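Exported protein (Bacteroides fragilis, PDB 4I17) is of unknown function but, as an exported TPR-repeat protein built from antiparallel helices, probably serves as a scaffold for binding other proteins or peptides. Local coordinates at residues S31-L34 against K35-N39; K114-A117 against I118-K122; G167-V170 against L171-A174. All blocks are in the same frame, centred on the assembly; numbering follows the deposited sequence. Where two conformers were deposited one is given.

Contact 1: residues S31-L34 against K35-N39; sequences SEYL and KLTNN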
ATOM      1  N   SER A  31     -12.832  -2.213 -27.531  1.00 18.62           N
ATOM      2  CA  SER A  31     -13.578  -1.029 -27.069  1.00 19.82           C
ATOM      3  C   SER A  31     -14.834  -0.813 -27.922  1.00 21.99           C
ATOM      4  O   SER A  31     -15.888  -0.520 -27.369  1.00 21.89           O
ATOM      5  CB  SER A  31     -12.716   0.227 -27.062  1.00 22.50           C
ATOM      6  OG  SER A  31     -12.196   0.468 -28.353  1.00 27.26           O
ATOM      7  N   GLU A  32     -14.738  -1.053 -29.233  1.00 19.57           N
ATOM      8  CA  GLU A  32     -15.890  -0.922 -30.132  1.00 20.58           C
ATOM      9  C   GLU A  32     -16.913  -2.011 -29.832  1.00 24.20           C
ATOM     10  O   GLU A  32     -18.095  -1.721 -29.751  1.00 24.46           O
ATOM     11  CB  GLU A  32     -15.445  -0.979 -31.605  1.00 23.32           C
ATOM     12  CG  GLU A  32     -16.553  -0.600 -32.587  1.00 35.65           C
ATOM     13  CD  GLU A  32     -17.190   0.778 -32.459  1.00 70.04           C
ATOM     14  OE1 GLU A  32     -16.504   1.729 -32.014  1.00 70.75           O
ATOM     15  OE2 GLU A  32     -18.373   0.913 -32.849  1.00 69.56           O
ATOM     16  N   TYR A  33     -16.458  -3.247 -29.613  1.00 19.92           N
ATOM     17  CA  TYR A  33     -17.359  -4.359 -29.275  1.00 20.22           C
ATOM     18  C   TYR A  33     -18.132  -4.058 -27.996  1.00 23.60           C
ATOM     19  O   TYR A  33     -19.355  -4.225 -27.972  1.00 23.28           O
ATOM     20  CB  TYR A  33     -16.520  -5.632 -29.125  1.00 20.92           C
ATOM     21  CG  TYR A  33     -17.191  -6.725 -28.332  1.00 23.94           C
ATOM     22  CD1 TYR A  33     -18.191  -7.508 -28.894  1.00 27.23           C
ATOM     23  CD2 TYR A  33     -16.756  -7.043 -27.045  1.00 25.74           C
ATOM     24  CE1 TYR A  33     -18.791  -8.543 -28.175  1.00 29.78           C
ATOM     25  CE2 TYR A  33     -17.346  -8.073 -26.319  1.00 27.72           C
ATOM     26  CZ  TYR A  33     -18.351  -8.828 -26.893  1.00 32.22           C
ATOM     27  OH  TYR A  33     -18.906  -9.854 -26.179  1.00 33.76           O
ATOM     28  N   LEU A  34     -17.429  -3.610 -26.927  1.00 19.89           N
ATOM     29  CA  LEU A  34     -18.083  -3.303 -25.650  1.00 19.55           C
ATOM     30  C   LEU A  34     -19.073  -2.135 -25.777  1.00 25.82           C
ATOM     31  O   LEU A  34     -20.163  -2.212 -25.221  1.00 26.97           O
ATOM     32  CB  LEU A  34     -17.062  -3.034 -24.546  1.00 18.07           C
ATOM     33  CG  LEU A  34     -16.246  -4.287 -24.156  1.00 20.86           C
ATOM     34  CD1 LEU A  34     -14.957  -3.893 -23.409  1.00 19.02           C
ATOM     35  CD2 LEU A  34     -17.086  -5.256 -23.322  1.00 23.74           C
ATOM     36  N   LYS A  35     -18.724  -1.102 -26.527  1.00 22.42           N
ATOM     37  CA  LYS A  35     -19.639   0.019 -26.796  1.00 23.74           C
ATOM     38  C   LYS A  35     -20.946  -0.478 -27.467  1.00 26.82           C
ATOM     39  O   LYS A  35     -22.029  -0.068 -27.074  1.00 26.33           O
ATOM     40  CB  LYS A  35     -18.944   1.041 -27.700  1.00 27.01           C
ATOM     41  CG  LYS A  35     -19.771   2.270 -28.056  1.00 39.76           C
ATOM     42  CD  LYS A  35     -19.079   3.057 -29.159  1.00 48.87           C
ATOM     43  CE  LYS A  35     -19.653   4.437 -29.356  1.00 63.51           C
ATOM     44  NZ  LYS A  35     -18.999   5.145 -30.493  1.00 73.62           N
ATOM     45  N   LEU A  36     -20.838  -1.385 -28.435  1.00 22.15           N
ATOM     46  CA  LEU A  36     -21.982  -1.877 -29.188  1.00 22.86           C
ATOM     47  C   LEU A  36     -22.818  -2.970 -28.485  1.00 27.15           C
ATOM     48  O   LEU A  36     -23.923  -3.278 -28.958  1.00 27.82           O
ATOM     49  CB  LEU A  36     -21.498  -2.395 -30.544  1.00 23.05           C
ATOM     50  CG  LEU A  36     -20.831  -1.356 -31.472  1.00 27.36           C
ATOM     51  CD1 LEU A  36     -20.190  -2.034 -32.680  1.00 27.77           C
ATOM     52  CD2 LEU A  36     -21.844  -0.301 -31.949  1.00 29.68           C
ATOM     53  N   THR A  37     -22.328  -3.518 -27.368  1.00 23.91           N
ATOM     54  CA  THR A  37     -22.999  -4.595 -26.616  1.00 24.22           C
ATOM     55  C   THR A  37     -23.290  -4.195 -25.163  1.00 30.38           C
ATOM     56  O   THR A  37     -23.356  -5.055 -24.277  1.00 29.49           O
ATOM     57  CB  THR A  37     -22.147  -5.853 -26.657  1.00 29.97           C
ATOM     58  OG1 THR A  37     -20.879  -5.527 -26.083  1.00 27.89           O
ATOM     59  CG2 THR A  37     -21.980  -6.404 -28.075  1.00 26.79           C
ATOM     60  N   ASN A  38     -23.432  -2.891 -24.920  1.00 29.58           N
ATOM     61  CA  ASN A  38     -23.778  -2.301 -23.621  1.00 31.29           C
ATOM     62  C   ASN A  38     -22.806  -2.690 -22.489  1.00 35.37           C
ATOM     63  O   ASN A  38     -23.218  -2.743 -21.332  1.00 35.76           O
ATOM     64  CB  ASN A  38     -25.247  -2.646 -23.245  1.00 34.30           C
ATOM     65  CG  ASN A  38     -26.291  -1.861 -24.022  1.00 57.70           C
ATOM     66  OD1 ASN A  38     -26.106  -0.680 -24.360  1.00 53.11           O
ATOM     67  ND2 ASN A  38     -27.431  -2.491 -24.308  1.00 45.79           N
ATOM     68  N   ASN A  39     -21.507  -2.914 -22.813  1.00 30.91           N
ATOM     69  CA  ASN A  39     -20.463  -3.198 -21.808  1.00 30.37           C
ATOM     70  C   ASN A  39     -20.827  -4.359 -20.895  1.00 34.16           C
ATOM     71  O   ASN A  39     -20.679  -4.251 -19.682  1.00 35.56           O
ATOM     72  CB  ASN A  39     -20.221  -1.944 -20.948  1.00 29.61           C
ATOM     73  CG  ASN A  39     -19.730  -0.776 -21.741  1.00 47.32           C
ATOM     74  OD1 ASN A  39     -18.843  -0.904 -22.586  1.00 34.57           O
ATOM     75  ND2 ASN A  39     -20.273   0.390 -21.459  1.00 43.40           N
TER
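Two first torsions set up the meeting of Tyr33 and Thr37. Tyr33 sets CG anti to its backbone N, on the side of the carbonyl carbon (chi1 160°), while Thr37 holds OG1 between its backbone N and carbonyl carbon (chi1 59°), turned to the preceding helical turn. Thr37 OG1 donates to Tyr33 O over 2.8 Å, approaching from above the carbonyl plane, and the same hydroxyl oxygen sits 4.1 Å above the Tyr33 ring plane, over its centre. The methyl adds an apolar touch, with Thr37 CG2 3.8 Å from Tyr33 CE1. At its far end the phenol is anchored by Tyr33 OH to Asp41. On the neighbouring flank Glu32 bends at chi2, and its OE2 lies against Leu36 CD1 at 3.5 Å; both side chains also reach Leu10 of helix 7-19. Leu34 O closes the turn: it accepts a 2.8 Å bond from Asn39 N and a weak one from Thr37 N. Asn38 and Asn39 both adopt left-handed backbone angles, and the chain reverses there. This is a helix C-terminus ended by a six-to-one backbone bond over left-handed residues, where helix 23-36 gives way to the loop before helix 42-54 of the TPR array.

Contact 2: residues K114-A117 against I118-K122; sequences KLYA and IYYLK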
ATOM      1  N   LYS A 114      -0.194  -6.969  -0.350  1.00 26.50           N
ATOM      2  CA  LYS A 114       1.212  -6.602  -0.529  0.50 25.73           C
ATOM      3  C   LYS A 114       1.318  -5.183  -1.059  1.00 28.56           C
ATOM      4  O   LYS A 114       2.050  -4.404  -0.491  1.00 28.65           O
ATOM      5  CB  LYS A 114       1.964  -7.572  -1.455  0.50 27.23           C
ATOM      6  CG  LYS A 114       2.285  -8.922  -0.823  0.50 24.10           C
ATOM      7  CD  LYS A 114       2.934  -9.859  -1.848  0.50 33.55           C
ATOM      8  CE  LYS A 114       3.362 -11.185  -1.257  0.50 33.64           C
ATOM      9  NZ  LYS A 114       2.204 -12.047  -0.895  0.50 28.57           N
ATOM     10  N   LEU A 115       0.556  -4.832  -2.119  1.00 22.33           N
ATOM     11  CA  LEU A 115       0.615  -3.477  -2.688  1.00 22.00           C
ATOM     12  C   LEU A 115       0.182  -2.393  -1.692  1.00 22.66           C
ATOM     13  O   LEU A 115       0.812  -1.326  -1.614  1.00 22.17           O
ATOM     14  CB  LEU A 115      -0.253  -3.408  -3.941  1.00 21.35           C
ATOM     15  CG  LEU A 115       0.174  -4.379  -5.043  1.00 27.50           C
ATOM     16  CD1 LEU A 115      -0.918  -4.515  -6.111  1.00 27.93           C
ATOM     17  CD2 LEU A 115       1.514  -3.975  -5.640  1.00 32.56           C
ATOM     18  N   TYR A 116      -0.883  -2.663  -0.952  1.00 19.61           N
ATOM     19  CA  TYR A 116      -1.413  -1.742   0.053  1.00 20.17           C
ATOM     20  C   TYR A 116      -0.361  -1.486   1.137  1.00 23.71           C
ATOM     21  O   TYR A 116      -0.059  -0.345   1.488  1.00 20.53           O
ATOM     22  CB  TYR A 116      -2.672  -2.371   0.682  1.00 20.74           C
ATOM     23  CG  TYR A 116      -3.349  -1.516   1.727  1.00 21.52           C
ATOM     24  CD1 TYR A 116      -4.345  -0.607   1.376  1.00 23.51           C
ATOM     25  CD2 TYR A 116      -3.010  -1.627   3.077  1.00 24.16           C
ATOM     26  CE1 TYR A 116      -4.987   0.167   2.342  1.00 23.98           C
ATOM     27  CE2 TYR A 116      -3.609  -0.815   4.043  1.00 23.98           C
ATOM     28  CZ  TYR A 116      -4.626   0.047   3.672  1.00 32.95           C
ATOM     29  OH  TYR A 116      -5.248   0.822   4.616  1.00 40.17           O
ATOM     30  N   ALA A 117       0.158  -2.570   1.699  1.00 22.04           N
ATOM     31  CA  ALA A 117       1.133  -2.456   2.767  1.00 22.08           C
ATOM     32  C   ALA A 117       2.420  -1.815   2.249  1.00 22.49           C
ATOM     33  O   ALA A 117       2.982  -1.002   2.966  1.00 22.26           O
ATOM     34  CB  ALA A 117       1.411  -3.822   3.359  1.00 24.15           C
ATOM     35  N   ILE A 118       2.891  -2.153   1.025  1.00 18.81           N
ATOM     36  CA  ILE A 118       4.150  -1.558   0.524  1.00 20.30           C
ATOM     37  C   ILE A 118       3.971  -0.040   0.390  1.00 24.60           C
ATOM     38  O   ILE A 118       4.878   0.725   0.737  1.00 23.21           O
ATOM     39  CB  ILE A 118       4.603  -2.246  -0.798  1.00 24.29           C
ATOM     40  CG1 ILE A 118       5.198  -3.626  -0.437  1.00 25.75           C
ATOM     41  CG2 ILE A 118       5.640  -1.391  -1.593  1.00 28.28           C
ATOM     42  CD1 ILE A 118       5.191  -4.610  -1.551  1.00 39.02           C
ATOM     43  N   TYR A 119       2.807   0.384  -0.082  1.00 20.49           N
ATOM     44  CA  TYR A 119       2.547   1.817  -0.264  1.00 20.06           C
ATOM     45  C   TYR A 119       2.725   2.585   1.061  1.00 23.40           C
ATOM     46  O   TYR A 119       3.418   3.615   1.120  1.00 19.65           O
ATOM     47  CB  TYR A 119       1.123   2.024  -0.798  1.00 20.80           C
ATOM     48  CG  TYR A 119       0.775   3.488  -0.892  1.00 22.60           C
ATOM     49  CD1 TYR A 119       1.126   4.236  -2.013  1.00 25.43           C
ATOM     50  CD2 TYR A 119       0.149   4.146   0.165  1.00 24.27           C
ATOM     51  CE1 TYR A 119       0.855   5.607  -2.081  1.00 25.91           C
ATOM     52  CE2 TYR A 119      -0.125   5.511   0.108  1.00 25.56           C
ATOM     53  CZ  TYR A 119       0.205   6.230  -1.033  1.00 31.35           C
ATOM     54  OH  TYR A 119      -0.089   7.563  -1.119  1.00 32.16           O
ATOM     55  N   TYR A 120       2.041   2.098   2.111  1.00 19.80           N
ATOM     56  CA  TYR A 120       2.077   2.743   3.404  1.00 17.80           C
ATOM     57  C   TYR A 120       3.434   2.585   4.100  1.00 20.13           C
ATOM     58  O   TYR A 120       3.831   3.514   4.811  1.00 19.26           O
ATOM     59  CB  TYR A 120       0.931   2.247   4.293  1.00 18.46           C
ATOM     60  CG  TYR A 120      -0.360   2.963   3.939  1.00 19.85           C
ATOM     61  CD1 TYR A 120      -0.461   4.351   4.045  1.00 20.86           C
ATOM     62  CD2 TYR A 120      -1.470   2.256   3.471  1.00 19.88           C
ATOM     63  CE1 TYR A 120      -1.648   5.019   3.739  1.00 22.33           C
ATOM     64  CE2 TYR A 120      -2.664   2.910   3.169  1.00 20.56           C
ATOM     65  CZ  TYR A 120      -2.742   4.294   3.289  1.00 27.73           C
ATOM     66  OH  TYR A 120      -3.904   4.963   2.983  1.00 27.80           O
ATOM     67  N   LEU A 121       4.142   1.452   3.909  1.00 18.84           N
ATOM     68  CA  LEU A 121       5.484   1.332   4.523  1.00 19.36           C
ATOM     69  C   LEU A 121       6.467   2.331   3.861  1.00 23.50           C
ATOM     70  O   LEU A 121       7.277   2.943   4.546  1.00 22.55           O
ATOM     71  CB  LEU A 121       6.010  -0.089   4.384  1.00 19.66           C
ATOM     72  CG  LEU A 121       5.244  -1.170   5.182  1.00 23.87           C
ATOM     73  CD1 LEU A 121       5.631  -2.565   4.711  1.00 25.74           C
ATOM     74  CD2 LEU A 121       5.422  -0.998   6.664  1.00 26.58           C
ATOM     75  N   LYS A 122       6.353   2.509   2.541  1.00 21.92           N
ATOM     76  CA  LYS A 122       7.194   3.457   1.786  1.00 23.09           C
ATOM     77  C   LYS A 122       6.871   4.892   2.185  1.00 25.96           C
ATOM     78  O   LYS A 122       7.796   5.673   2.361  1.00 25.16           O
ATOM     79  CB  LYS A 122       7.007   3.265   0.277  1.00 25.41           C
TER
HETATM   80  O   HOH W   1      -6.243   3.594   2.990  1.00 34.49           O
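Tyr120 lays the edge of its ring over one face of Tyr116, one turn earlier in helix 110-129. The centroids are 5.1 Å apart and the planes meet at 66°, a T-shaped pair whose shortest carbon contact joins Tyr120 CE2 to Tyr116 CZ at 3.5 Å. Different first torsions make this possible: Tyr116 sends CG away from its backbone N (chi1 -179°), whereas Tyr120 keeps CG close to its own N (chi1 -81°), and the two rings converge along the helix flank. Beneath them, Tyr120 N donates to Tyr116 O in a long but straight helical bond of 3.3 Å.

The aromatic run continues within the later segment, because Tyr119 CD2 stands 3.8 Å above the Tyr120 ring, over its centre. Tyr120 is therefore met at its edge by Tyr116 and on a face by Tyr119, and it also stacks with His142 of helix 133-143. On another flank, aliphatic side chains lean back on carbonyls one turn earlier. Leu121 CG lies 3.2 Å from Ala117 O, and Ile118 CG1 is equally near Lys114 O; Ala117, Ile118 and Leu121 all touch Trp151 of helix 149-174.

The hydroxyls of Tyr116 and Tyr120 share a water, held at 2.7 Å by Tyr120 OH and only weakly by Tyr116 OH, whose stronger partner is Asp145. This suggests that buried Tyr116 and partly exposed Tyr120 can pack by their ring carbons while Asp145 and the water serve their hydroxyls.

Contact 3: residues G167-V170 against L171-A174; sequences GADV and LRKA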
ATOM      1  N   GLY A 167      12.847   8.520  20.910  1.00 15.02           N
ATOM      2  CA  GLY A 167      13.232   8.569  22.317  1.00 15.92           C
ATOM      3  C   GLY A 167      14.734   8.796  22.480  1.00 19.15           C
ATOM      4  O   GLY A 167      15.132   9.623  23.294  1.00 17.44           O
ATOM      5  N   ALA A 168      15.575   8.120  21.673  1.00 17.25           N
ATOM      6  CA  ALA A 168      17.047   8.283  21.724  1.00 18.00           C
ATOM      7  C   ALA A 168      17.453   9.706  21.340  1.00 21.20           C
ATOM      8  O   ALA A 168      18.342  10.286  21.977  1.00 21.64           O
ATOM      9  CB  ALA A 168      17.720   7.290  20.788  1.00 19.08           C
ATOM     10  N   ASP A 169      16.799  10.275  20.323  1.00 18.04           N
ATOM     11  CA  ASP A 169      17.065  11.657  19.875  0.50 19.41           C
ATOM     12  C   ASP A 169      16.709  12.652  20.994  1.00 21.72           C
ATOM     13  O   ASP A 169      17.405  13.649  21.230  1.00 20.59           O
ATOM     14  CB  ASP A 169      16.223  11.943  18.629  0.50 21.91           C
ATOM     15  CG  ASP A 169      16.735  13.065  17.763  0.50 40.49           C
ATOM     16  OD1 ASP A 169      17.869  12.943  17.241  0.50 42.80           O
ATOM     17  OD2 ASP A 169      15.984  14.043  17.554  0.50 49.19           O
ATOM     18  N   VAL A 170      15.593  12.388  21.679  1.00 18.52           N
ATOM     19  CA  VAL A 170      15.154  13.288  22.765  1.00 18.92           C
ATOM     20  C   VAL A 170      16.150  13.184  23.940  1.00 24.25           C
ATOM     21  O   VAL A 170      16.566  14.214  24.500  1.00 24.61           O
ATOM     22  CB  VAL A 170      13.697  12.965  23.193  1.00 23.25           C
ATOM     23  CG1 VAL A 170      13.353  13.663  24.505  1.00 23.46           C
ATOM     24  CG2 VAL A 170      12.715  13.396  22.098  1.00 23.86           C
ATOM     25  N   LEU A 171      16.563  11.954  24.280  1.00 21.18           N
ATOM     26  CA  LEU A 171      17.547  11.683  25.341  1.00 23.24           C
ATOM     27  C   LEU A 171      18.896  12.355  25.011  1.00 25.20           C
ATOM     28  O   LEU A 171      19.498  12.999  25.875  1.00 25.78           O
ATOM     29  CB  LEU A 171      17.720  10.164  25.464  1.00 25.03           C
ATOM     30  CG  LEU A 171      18.237   9.566  26.772  1.00 32.42           C
ATOM     31  CD1 LEU A 171      17.255   9.798  27.904  1.00 34.83           C
ATOM     32  CD2 LEU A 171      18.380   8.051  26.627  1.00 32.09           C
ATOM     33  N   ARG A 172      19.325  12.272  23.746  1.00 19.46           N
ATOM     34  CA  ARG A 172      20.547  12.911  23.250  1.00 20.04           C
ATOM     35  C   ARG A 172      20.520  14.404  23.571  1.00 27.14           C
ATOM     36  O   ARG A 172      21.456  14.903  24.184  1.00 27.26           O
ATOM     37  CB  ARG A 172      20.671  12.701  21.737  1.00 20.50           C
ATOM     38  CG  ARG A 172      21.771  13.503  21.059  1.00 25.53           C
ATOM     39  CD  ARG A 172      21.842  13.279  19.548  1.00 27.54           C
ATOM     40  NE  ARG A 172      20.603  13.572  18.815  1.00 27.71           N
ATOM     41  CZ  ARG A 172      20.270  14.776  18.358  1.00 44.14           C
ATOM     42  NH1 ARG A 172      21.078  15.811  18.541  1.00 35.33           N
ATOM     43  NH2 ARG A 172      19.144  14.949  17.689  1.00 44.30           N
ATOM     44  N   LYS A 173      19.439  15.096  23.180  1.00 24.37           N
ATOM     45  CA  LYS A 173      19.309  16.546  23.379  1.00 26.42           C
ATOM     46  C   LYS A 173      19.133  16.941  24.852  1.00 31.69           C
ATOM     47  O   LYS A 173      19.373  18.099  25.198  1.00 32.15           O
ATOM     48  CB  LYS A 173      18.142  17.095  22.545  1.00 29.87           C
ATOM     49  CG  LYS A 173      18.440  17.154  21.047  1.00 40.30           C
ATOM     50  CD  LYS A 173      17.154  17.039  20.221  1.00 51.39           C
ATOM     51  CE  LYS A 173      16.765  18.318  19.535  1.00 64.95           C
ATOM     52  NZ  LYS A 173      16.011  19.226  20.426  1.00 76.29           N
ATOM     53  N   ALA A 174      18.750  16.001  25.717  1.00 27.47           N
ATOM     54  CA  ALA A 174      18.518  16.296  27.132  1.00 27.98           C
ATOM     55  C   ALA A 174      19.776  16.196  27.993  1.00 29.88           C
ATOM     56  O   ALA A 174      19.805  16.770  29.077  1.00 28.48           O
ATOM     57  CB  ALA A 174      17.453  15.363  27.690  1.00 28.18           C
TER
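Asp169 and Arg172 meet in a salt bridge across three residues of helix 149-174, their side chains lying alongside each other and pointing the same way. One carboxylate oxygen does most of the work: Asp169 OD1 receives Arg172 NE in a weak, bent bond at 3.2 Å, and Arg172 NH2 in a nearly straight one whose modelled length, 2.4 Å between Arg172 NH2 and Asp169 OD1, is doubtful, especially as Asp169 was deposited in two conformers. The carboxylate and guanidinium planes are 54° apart, so this is not the flat, two-oxygen fork of a coplanar pair.

The bend of the arginine explains the approach. Its chain runs extended through CG and CD and then turns at chi3 (57°), bringing NE and NH2 back to Asp169. Lys173 lies next to this group, with its CG 3.7 Å from the guanidinium plane, offset toward the rim. Farther along the same chain, Lys173 CD rests 3.5 Å from Asp169 O.

Behind these side chains stands the helical backbone. Arg172 N donates to Ala168 O at 2.8 Å, and Lys173 N to Asp169 O at 3.2 Å. The ladder slackens at the helix end: Ala174 N makes a weak bond to Val170 O and also bonds Leu171 O, three residues back, which in turn accepts from Thr175 OG1. Beyond, Val170 and Ala174 pack on helix 182-209, touching Glu188.

Acid one turn before base, close to a helix C-terminus, places positive charge where the helix carries partial negative charge, an arrangement likely to be mildly favourable while the carboxylate offsets the arginine's charge.

All three contacts are local, each within or at the end of a different helix, and they follow one another along the elongated array. Contact 2 is the central one, its centre about 3 Å from that of the chain; contacts 1 and 3 lie about 33 and 32 Å out on opposite sides, their centres about 64 Å apart. Contacts 2 and 3 are both partly buried and contact 1 is on the surface. Contact 2, amid several helices, relies on aromatic packing; contact 1 is a chain reversal built on backbone bonds and a threonine hydroxyl; contact 3 sets a charged pair beside a flank packed on one neighbouring helix. Trp151 ties contact 2 to the helix carrying contact 3.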